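Local structure of Xaa-Pro Dipeptidase (Alteromonas macleodii, 2QS8) at residues A[75-78]-A[82-85]; A[321-326]-A[342-347]; A[353-358]-A[392-397]. The protein binds methionine and a magnesium ion in the active site of an amidohydrolase TIM barrel and probably cleaves dipeptides as a metal-dependent carboxypeptidase. All coordinates share one frame; numbering follows the deposited sequence.

Interaction 1: A[75-78]-A[82-85]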
loop_
_atom_site.group_PDB
_atom_site.type_symbol
_atom_site.label_atom_id
_atom_site.label_comp_id
_atom_site.label_asym_id
_atom_site.label_seq_id
_atom_site.Cartn_x
_atom_site.Cartn_y
_atom_site.Cartn_z
ATOM N N GLU A 75 -8.532 21.529 -27.305
ATOM C CA GLU A 75 -9.288 22.783 -27.384
ATOM C C GLU A 75 -10.716 22.388 -27.062
ATOM O O GLU A 75 -11.334 21.634 -27.814
ATOM C CB GLU A 75 -9.237 23.395 -28.778
ATOM C CG GLU A 75 -7.861 23.865 -29.186
ATOM C CD GLU A 75 -7.896 24.811 -30.371
ATOM O OE1 GLU A 75 -8.591 24.488 -31.358
ATOM O OE2 GLU A 75 -7.219 25.862 -30.306
ATOM N N TYR A 76 -11.237 22.890 -25.952
ATOM C CA TYR A 76 -12.585 22.531 -25.532
ATOM C C TYR A 76 -13.665 22.807 -26.577
ATOM O O TYR A 76 -13.797 23.928 -27.067
ATOM C CB TYR A 76 -12.969 23.247 -24.231
ATOM C CG TYR A 76 -14.055 22.508 -23.499
ATOM C CD1 TYR A 76 -13.760 21.356 -22.772
ATOM C CD2 TYR A 76 -15.393 22.876 -23.637
ATOM C CE1 TYR A 76 -14.763 20.580 -22.212
ATOM C CE2 TYR A 76 -16.411 22.105 -23.079
ATOM C CZ TYR A 76 -16.087 20.952 -22.372
ATOM O OH TYR A 76 -17.081 20.146 -21.851
ATOM N N GLN A 77 -14.430 21.774 -26.905
ATOM C CA GLN A 77 -15.517 21.888 -27.871
ATOM C C GLN A 77 -16.815 21.466 -27.201
ATOM O O GLN A 77 -16.816 20.620 -26.302
ATOM C CB GLN A 77 -15.263 20.985 -29.082
ATOM C CG GLN A 77 -14.118 21.428 -29.978
ATOM C CD GLN A 77 -13.873 20.476 -31.127
ATOM O OE1 GLN A 77 -13.485 19.326 -30.920
ATOM N NE2 GLN A 77 -14.100 20.948 -32.347
ATOM N N SER A 78 -17.918 22.058 -27.642
ATOM C CA SER A 78 -19.238 21.732 -27.120
ATOM C C SER A 78 -19.543 20.249 -27.367
ATOM O O SER A 78 -18.868 19.588 -28.169
ATOM C CB SER A 78 -20.297 22.570 -27.838
ATOM O OG SER A 78 -20.345 22.232 -29.215
ATOM N N ALA A 82 -17.717 18.251 -30.283
ATOM C CA ALA A 82 -16.680 17.315 -29.843
ATOM C C ALA A 82 -16.633 15.990 -30.588
ATOM O O ALA A 82 -17.660 15.362 -30.811
ATOM C CB ALA A 82 -16.829 17.045 -28.346
ATOM N N PRO A 83 -15.426 15.547 -30.987
ATOM C CA PRO A 83 -15.315 14.263 -31.701
ATOM C C PRO A 83 -15.659 13.125 -30.736
ATOM O O PRO A 83 -15.600 13.301 -29.513
ATOM C CB PRO A 83 -13.855 14.241 -32.158
ATOM C CG PRO A 83 -13.152 15.060 -31.098
ATOM C CD PRO A 83 -14.116 16.206 -30.858
ATOM N N ILE A 84 -16.031 11.974 -31.283
ATOM C CA ILE A 84 -16.394 10.827 -30.462
ATOM C C ILE A 84 -15.227 10.308 -29.630
ATOM O O ILE A 84 -15.418 9.856 -28.509
ATOM C CB ILE A 84 -16.942 9.680 -31.321
ATOM C CG1 ILE A 84 -18.109 10.190 -32.170
ATOM C CG2 ILE A 84 -17.418 8.531 -30.428
ATOM C CD1 ILE A 84 -19.257 10.766 -31.361
ATOM N N LYS A 85 -14.027 10.376 -30.188
ATOM C CA LYS A 85 -12.831 9.919 -29.497
ATOM C C LYS A 85 -11.640 10.698 -30.030
ATOM O O LYS A 85 -11.700 11.253 -31.129
ATOM C CB LYS A 85 -12.606 8.426 -29.759
ATOM C CG LYS A 85 -12.319 8.103 -31.222
ATOM C CD LYS A 85 -12.098 6.611 -31.428
ATOM C CE LYS A 85 -11.792 6.282 -32.883
ATOM N NZ LYS A 85 -10.530 6.914 -33.341
#

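Interaction 2: A[321-326]-A[342-347]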
loop_
_atom_site.group_PDB
_atom_site.type_symbol
_atom_site.label_atom_id
_atom_site.label_comp_id
_atom_site.label_asym_id
_atom_site.label_seq_id
_atom_site.Cartn_x
_atom_site.Cartn_y
_atom_site.Cartn_z
ATOM N N VAL A 321 -0.043 39.908 -3.911
ATOM C CA VAL A 321 0.290 38.519 -4.206
ATOM C C VAL A 321 1.094 38.455 -5.506
ATOM O O VAL A 321 0.753 39.117 -6.482
ATOM C CB VAL A 321 -0.990 37.667 -4.369
ATOM C CG1 VAL A 321 -0.636 36.265 -4.841
ATOM C CG2 VAL A 321 -1.745 37.609 -3.058
ATOM N N LYS A 322 2.159 37.662 -5.525
ATOM C CA LYS A 322 2.968 37.537 -6.729
ATOM C C LYS A 322 2.115 36.937 -7.846
ATOM O O LYS A 322 1.343 36.000 -7.619
ATOM C CB LYS A 322 4.191 36.664 -6.457
ATOM C CG LYS A 322 5.100 37.239 -5.386
ATOM C CD LYS A 322 6.033 36.178 -4.838
ATOM C CE LYS A 322 7.159 35.889 -5.792
ATOM N NZ LYS A 322 8.070 37.064 -5.844
ATOM N N ILE A 323 2.262 37.484 -9.049
ATOM C CA ILE A 323 1.484 37.043 -10.189
ATOM C C ILE A 323 2.318 36.782 -11.433
ATOM O O ILE A 323 3.179 37.581 -11.800
ATOM C CB ILE A 323 0.394 38.093 -10.528
ATOM C CG1 ILE A 323 -0.671 38.099 -9.424
ATOM C CG2 ILE A 323 -0.215 37.810 -11.888
ATOM C CD1 ILE A 323 -1.751 39.159 -9.587
ATOM N N ALA A 324 2.052 35.643 -12.074
ATOM C CA ALA A 324 2.737 35.259 -13.302
ATOM C C ALA A 324 1.668 34.958 -14.356
ATOM O O ALA A 324 0.630 34.364 -14.046
ATOM C CB ALA A 324 3.612 34.032 -13.066
ATOM N N PHE A 325 1.932 35.380 -15.590
ATOM C CA PHE A 325 1.019 35.201 -16.718
ATOM C C PHE A 325 0.639 33.737 -17.041
ATOM O O PHE A 325 1.511 32.888 -17.248
ATOM C CB PHE A 325 1.639 35.844 -17.959
ATOM C CG PHE A 325 0.692 35.989 -19.107
ATOM C CD1 PHE A 325 -0.062 37.145 -19.250
ATOM C CD2 PHE A 325 0.576 34.988 -20.061
ATOM C CE1 PHE A 325 -0.912 37.305 -20.331
ATOM C CE2 PHE A 325 -0.270 35.140 -21.140
ATOM C CZ PHE A 325 -1.017 36.303 -21.278
ATOM N N GLY A 326 -0.665 33.473 -17.106
ATOM C CA GLY A 326 -1.172 32.145 -17.411
ATOM C C GLY A 326 -2.611 32.211 -17.908
ATOM O O GLY A 326 -3.457 32.822 -17.264
ATOM N N VAL A 342 -5.385 41.987 -21.786
ATOM C CA VAL A 342 -6.492 42.925 -21.733
ATOM C C VAL A 342 -7.351 42.696 -20.488
ATOM O O VAL A 342 -7.860 43.649 -19.894
ATOM C CB VAL A 342 -7.370 42.803 -22.986
ATOM C CG1 VAL A 342 -8.433 43.903 -22.982
ATOM C CG2 VAL A 342 -6.501 42.867 -24.234
ATOM N N TYR A 343 -7.505 41.433 -20.098
ATOM C CA TYR A 343 -8.297 41.097 -18.919
ATOM C C TYR A 343 -7.593 41.536 -17.645
ATOM O O TYR A 343 -8.231 42.023 -16.715
ATOM C CB TYR A 343 -8.580 39.589 -18.866
ATOM C CG TYR A 343 -9.696 39.124 -19.778
ATOM C CD1 TYR A 343 -10.996 39.610 -19.619
ATOM C CD2 TYR A 343 -9.469 38.160 -20.764
ATOM C CE1 TYR A 343 -12.037 39.150 -20.406
ATOM C CE2 TYR A 343 -10.511 37.688 -21.564
ATOM C CZ TYR A 343 -11.790 38.189 -21.375
ATOM O OH TYR A 343 -12.834 37.720 -22.140
HETATM N N MSE A 344 -6.276 41.370 -17.605
HETATM C CA MSE A 344 -5.502 41.750 -16.439
HETATM C C MSE A 344 -5.552 43.245 -16.212
HETATM O O MSE A 344 -5.633 43.707 -15.072
HETATM C CB MSE A 344 -4.061 41.294 -16.613
HETATM C CG MSE A 344 -3.963 39.798 -16.660
HETATM SE SE MSE A 344 -2.127 39.269 -16.913
HETATM C CE MSE A 344 -1.545 39.032 -15.059
ATOM N N VAL A 345 -5.532 43.994 -17.308
ATOM C CA VAL A 345 -5.586 45.442 -17.234
ATOM C C VAL A 345 -6.957 45.918 -16.759
ATOM O O VAL A 345 -7.051 46.697 -15.817
ATOM C CB VAL A 345 -5.269 46.093 -18.607
ATOM C CG1 VAL A 345 -5.408 47.604 -18.504
ATOM C CG2 VAL A 345 -3.851 45.723 -19.055
ATOM N N GLU A 346 -8.018 45.448 -17.408
ATOM C CA GLU A 346 -9.366 45.855 -17.040
ATOM C C GLU A 346 -9.697 45.552 -15.586
ATOM O O GLU A 346 -10.622 46.136 -15.021
ATOM C CB GLU A 346 -10.396 45.180 -17.944
ATOM C CG GLU A 346 -10.123 45.378 -19.422
ATOM C CD GLU A 346 -11.355 45.162 -20.279
ATOM O OE1 GLU A 346 -12.118 44.202 -20.009
ATOM O OE2 GLU A 346 -11.546 45.954 -21.234
ATOM N N ASN A 347 -8.942 44.649 -14.972
ATOM C CA ASN A 347 -9.199 44.304 -13.586
ATOM C C ASN A 347 -8.224 44.900 -12.575
ATOM O O ASN A 347 -8.054 44.364 -11.475
ATOM C CB ASN A 347 -9.289 42.785 -13.442
ATOM C CG ASN A 347 -10.579 42.232 -14.034
ATOM O OD1 ASN A 347 -11.649 42.356 -13.440
ATOM N ND2 ASN A 347 -10.482 41.642 -15.219
#

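Interaction 3: A[353-358]-A[392-397]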
loop_
_atom_site.group_PDB
_atom_site.type_symbol
_atom_site.label_atom_id
_atom_site.label_comp_id
_atom_site.label_asym_id
_atom_site.label_seq_id
_atom_site.Cartn_x
_atom_site.Cartn_y
_atom_site.Cartn_z
ATOM N N LYS A 353 3.001 46.371 -15.795
ATOM C CA LYS A 353 3.095 45.318 -14.797
ATOM C C LYS A 353 2.609 44.008 -15.401
ATOM O O LYS A 353 3.122 42.938 -15.073
ATOM C CB LYS A 353 2.263 45.666 -13.569
ATOM C CG LYS A 353 3.078 45.732 -12.282
ATOM C CD LYS A 353 4.231 46.737 -12.370
ATOM C CE LYS A 353 4.990 46.824 -11.044
ATOM N NZ LYS A 353 6.185 47.711 -11.134
ATOM N N ALA A 354 1.632 44.106 -16.292
ATOM C CA ALA A 354 1.090 42.935 -16.956
ATOM C C ALA A 354 2.152 42.320 -17.861
ATOM O O ALA A 354 2.342 41.106 -17.857
ATOM C CB ALA A 354 -0.145 43.312 -17.767
ATOM N N ILE A 355 2.846 43.151 -18.634
ATOM C CA ILE A 355 3.882 42.640 -19.522
ATOM C C ILE A 355 5.037 42.029 -18.724
ATOM O O ILE A 355 5.644 41.050 -19.152
ATOM C CB ILE A 355 4.434 43.743 -20.436
ATOM C CG1 ILE A 355 3.312 44.281 -21.318
ATOM C CG2 ILE A 355 5.550 43.189 -21.301
ATOM C CD1 ILE A 355 3.694 45.467 -22.157
ATOM N N GLN A 356 5.329 42.606 -17.561
ATOM C CA GLN A 356 6.413 42.088 -16.737
ATOM C C GLN A 356 6.023 40.742 -16.130
ATOM O O GLN A 356 6.886 39.922 -15.818
ATOM C CB GLN A 356 6.786 43.099 -15.638
ATOM C CG GLN A 356 7.256 44.437 -16.204
ATOM C CD GLN A 356 7.809 45.384 -15.157
ATOM O OE1 GLN A 356 7.230 45.561 -14.094
ATOM N NE2 GLN A 356 8.934 46.013 -15.472
ATOM N N SER A 357 4.721 40.505 -15.991
ATOM C CA SER A 357 4.252 39.253 -15.428
ATOM C C SER A 357 4.359 38.112 -16.440
ATOM O O SER A 357 4.251 36.949 -16.076
ATOM C CB SER A 357 2.799 39.378 -14.965
ATOM O OG SER A 357 1.915 39.231 -16.058
ATOM N N ALA A 358 4.568 38.448 -17.708
ATOM C CA ALA A 358 4.686 37.438 -18.753
ATOM C C ALA A 358 6.117 37.354 -19.269
ATOM O O ALA A 358 6.390 36.666 -20.250
ATOM C CB ALA A 358 3.745 37.759 -19.890
ATOM N N GLU A 392 -0.124 51.725 -23.950
ATOM C CA GLU A 392 -1.310 52.551 -24.141
ATOM C C GLU A 392 -2.550 51.742 -24.525
ATOM O O GLU A 392 -3.682 52.164 -24.295
ATOM C CB GLU A 392 -1.051 53.612 -25.214
ATOM C CG GLU A 392 0.189 54.462 -24.968
ATOM C CD GLU A 392 0.272 55.665 -25.900
ATOM O OE1 GLU A 392 -0.012 55.507 -27.110
ATOM O OE2 GLU A 392 0.629 56.767 -25.420
ATOM N N ASP A 393 -2.324 50.583 -25.122
ATOM C CA ASP A 393 -3.407 49.699 -25.541
ATOM C C ASP A 393 -2.782 48.320 -25.731
ATOM O O ASP A 393 -2.392 47.942 -26.836
ATOM C CB ASP A 393 -4.029 50.212 -26.841
ATOM C CG ASP A 393 -5.135 49.315 -27.360
ATOM O OD1 ASP A 393 -5.725 48.558 -26.556
ATOM O OD2 ASP A 393 -5.422 49.377 -28.577
ATOM N N ILE A 394 -2.681 47.589 -24.626
ATOM C CA ILE A 394 -2.079 46.268 -24.605
ATOM C C ILE A 394 -2.727 45.267 -25.557
ATOM O O ILE A 394 -2.121 44.248 -25.888
ATOM C CB ILE A 394 -2.070 45.705 -23.165
ATOM C CG1 ILE A 394 -1.012 44.610 -23.042
ATOM C CG2 ILE A 394 -3.447 45.153 -22.798
ATOM C CD1 ILE A 394 -0.676 44.259 -21.604
ATOM N N SER A 395 -3.949 45.555 -26.006
ATOM C CA SER A 395 -4.625 44.651 -26.934
ATOM C C SER A 395 -3.907 44.652 -28.284
ATOM O O SER A 395 -4.194 43.827 -29.153
ATOM C CB SER A 395 -6.093 45.052 -27.133
ATOM O OG SER A 395 -6.221 46.237 -27.896
ATOM N N VAL A 396 -2.972 45.579 -28.456
ATOM C CA VAL A 396 -2.226 45.656 -29.700
ATOM C C VAL A 396 -1.344 44.413 -29.807
ATOM O O VAL A 396 -0.872 44.061 -30.890
ATOM C CB VAL A 396 -1.343 46.945 -29.754
ATOM C CG1 VAL A 396 -0.176 46.835 -28.786
ATOM C CG2 VAL A 396 -0.841 47.172 -31.164
ATOM N N LEU A 397 -1.138 43.740 -28.677
ATOM C CA LEU A 397 -0.307 42.542 -28.650
ATOM C C LEU A 397 -0.904 41.387 -29.445
ATOM O O LEU A 397 -0.287 40.334 -29.583
ATOM C CB LEU A 397 -0.033 42.116 -27.203
ATOM C CG LEU A 397 1.039 42.942 -26.478
ATOM C CD1 LEU A 397 1.117 42.537 -25.022
ATOM C CD2 LEU A 397 2.390 42.739 -27.158
#

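Interaction 1: A[75-78]-A[82-85]
Q77 and S78 meet A82 and P83 within one surface loop of the amidohydrolase TIM barrel, the connection between strand 69-70, which begins with the metal ligand H69, and helix 88-104. The turn between the two segments is closed by an i to i+4 backbone bond, the pattern of an alpha-turn: A82 N donates to S78 O over 2.8 Å with an N-H...O angle of 155°. Along the Q77 side chain, CB sits 3.9 Å from A82 N, against the donor that closes the loop. With CG anti to the carbonyl carbon (chi1 -70°) and the chain extended beyond it, the side chain is carried past A82. The carboxamide then reaches the proline, the two side chains crossing at about a right angle: OE1 stops 3.2 Å from P83 CD, a van der Waals touch on the ring methylene. The same Q77 OE1 also lies 3.9 Å from A82 CA. The chain on the 75-78 side is anchored by others, since Y76 packs its ring against F294 and bonds through its backbone to G330. Beside the closing bond, A82 CB rests 3.3 Å from the same S78 O.

Interaction 2: A[321-326]-A[342-347]
Y343 O, in the residue just before M344, is gripped twice by N347 near the end of helix 339-346; M344 is the side chain that reaches I323 and F325 of the TIM barrel wall. The side-chain amide supplies the shorter bond, N347 ND2 to Y343 O at 2.7 Å and 158°, with the oxygen close to the amide plane; a weak backbone bond from N347 N joins it at 3.2 Å. The asparagine side chain thus folds back onto the last turn of its own helix.

Segment 321-326 occupies the place of the eighth barrel strand. Its backbone bonds to Y274 on one flank and, through F325, to M68 on the other, and the chain runs on to the magnesium ligand D328. M344, a selenomethionine, extends from the helix to the strand position and touches both partners with different atoms. M344 SE lies 3.8 Å from F325 CD1 and 4.9 Å from the ring centroid, a Met-aromatic contact that is oblique, 68° off the ring normal. A bend at the last torsion (chi3 93°) swings the methyl away from that ring and toward the isoleucine, whose chain slides past in the opposite direction. Other residues complete this buried setting: F325 also meets the rings of F341 and F107, while F313 of helix 299-319 touches both I323 and M344. The helix-to-barrel contact itself is apolar. Its tightest apolar approach is methyl against methyl, M344 CE to I323 CG2 at 3.6 Å.

Interaction 3: A[353-358]-A[392-397]
Helix 351-357 and the 3-10 turn at 394-397 approach with I355 and I394 nearest, their CA atoms 8.6 Å apart, a gap that only side chains bridge. The helix packs beside the TIM barrel, whereas 392-397 belongs to the connection between strands 383-386 and 400-405, part of the small beta domain that flanks the barrel in this superfamily.

I394 does most of the bridging. Its CG1 stands anti to the backbone N (chi1 -159°) and the chain continues extended, so that CD1 projects farthest toward the helix, at the cost of placing CG2 between N and the carbonyl carbon. The terminal methyl rests against two neighbouring helix residues, 4.0 Å from A354 CB and equally 4.0 Å from I355 CG1. I355 comes alongside rather than head on, the two isoleucines running past each other in opposite directions. L397, one turn later, also points at the helix but stays at its margin. F341 of helix 339-346 covers both I394 and L397, and I17 and P390 close over I355.

The two serine hydroxyls bond within their own segments. S357 OG donates to A354 O at 2.6 Å, back along its own helix. On the other side S395 OG donates to D393 OD1 at 2.7 Å, meeting the oxygen from above the carboxylate plane. What passes between the segments is van der Waals contact of methyl and methylene groups, an attraction that is short-ranged and carries little directional preference.

Interactions 2 and 3 are neighbours in the core, their centres 9 Å apart, whereas interaction 1 lies on the surface, about 15 Å from the nearest atoms of interaction 2. The buried pair share elements: helices 339-346 and 351-357 are consecutive, and F325 N probably bonds to S357 O at 2.8 Å, tying the 321-326 segment to the second helix. Their chemistry is alike, apolar across the interface and polar inside each segment. Interaction 2 adds a selenium-aromatic approach; interaction 3 relies on aliphatic groups alone. At the surface the balance reverses: interaction 1 is a short turn held by a backbone hydrogen bond, with one glutamine side chain crossing a proline ring at about a right angle.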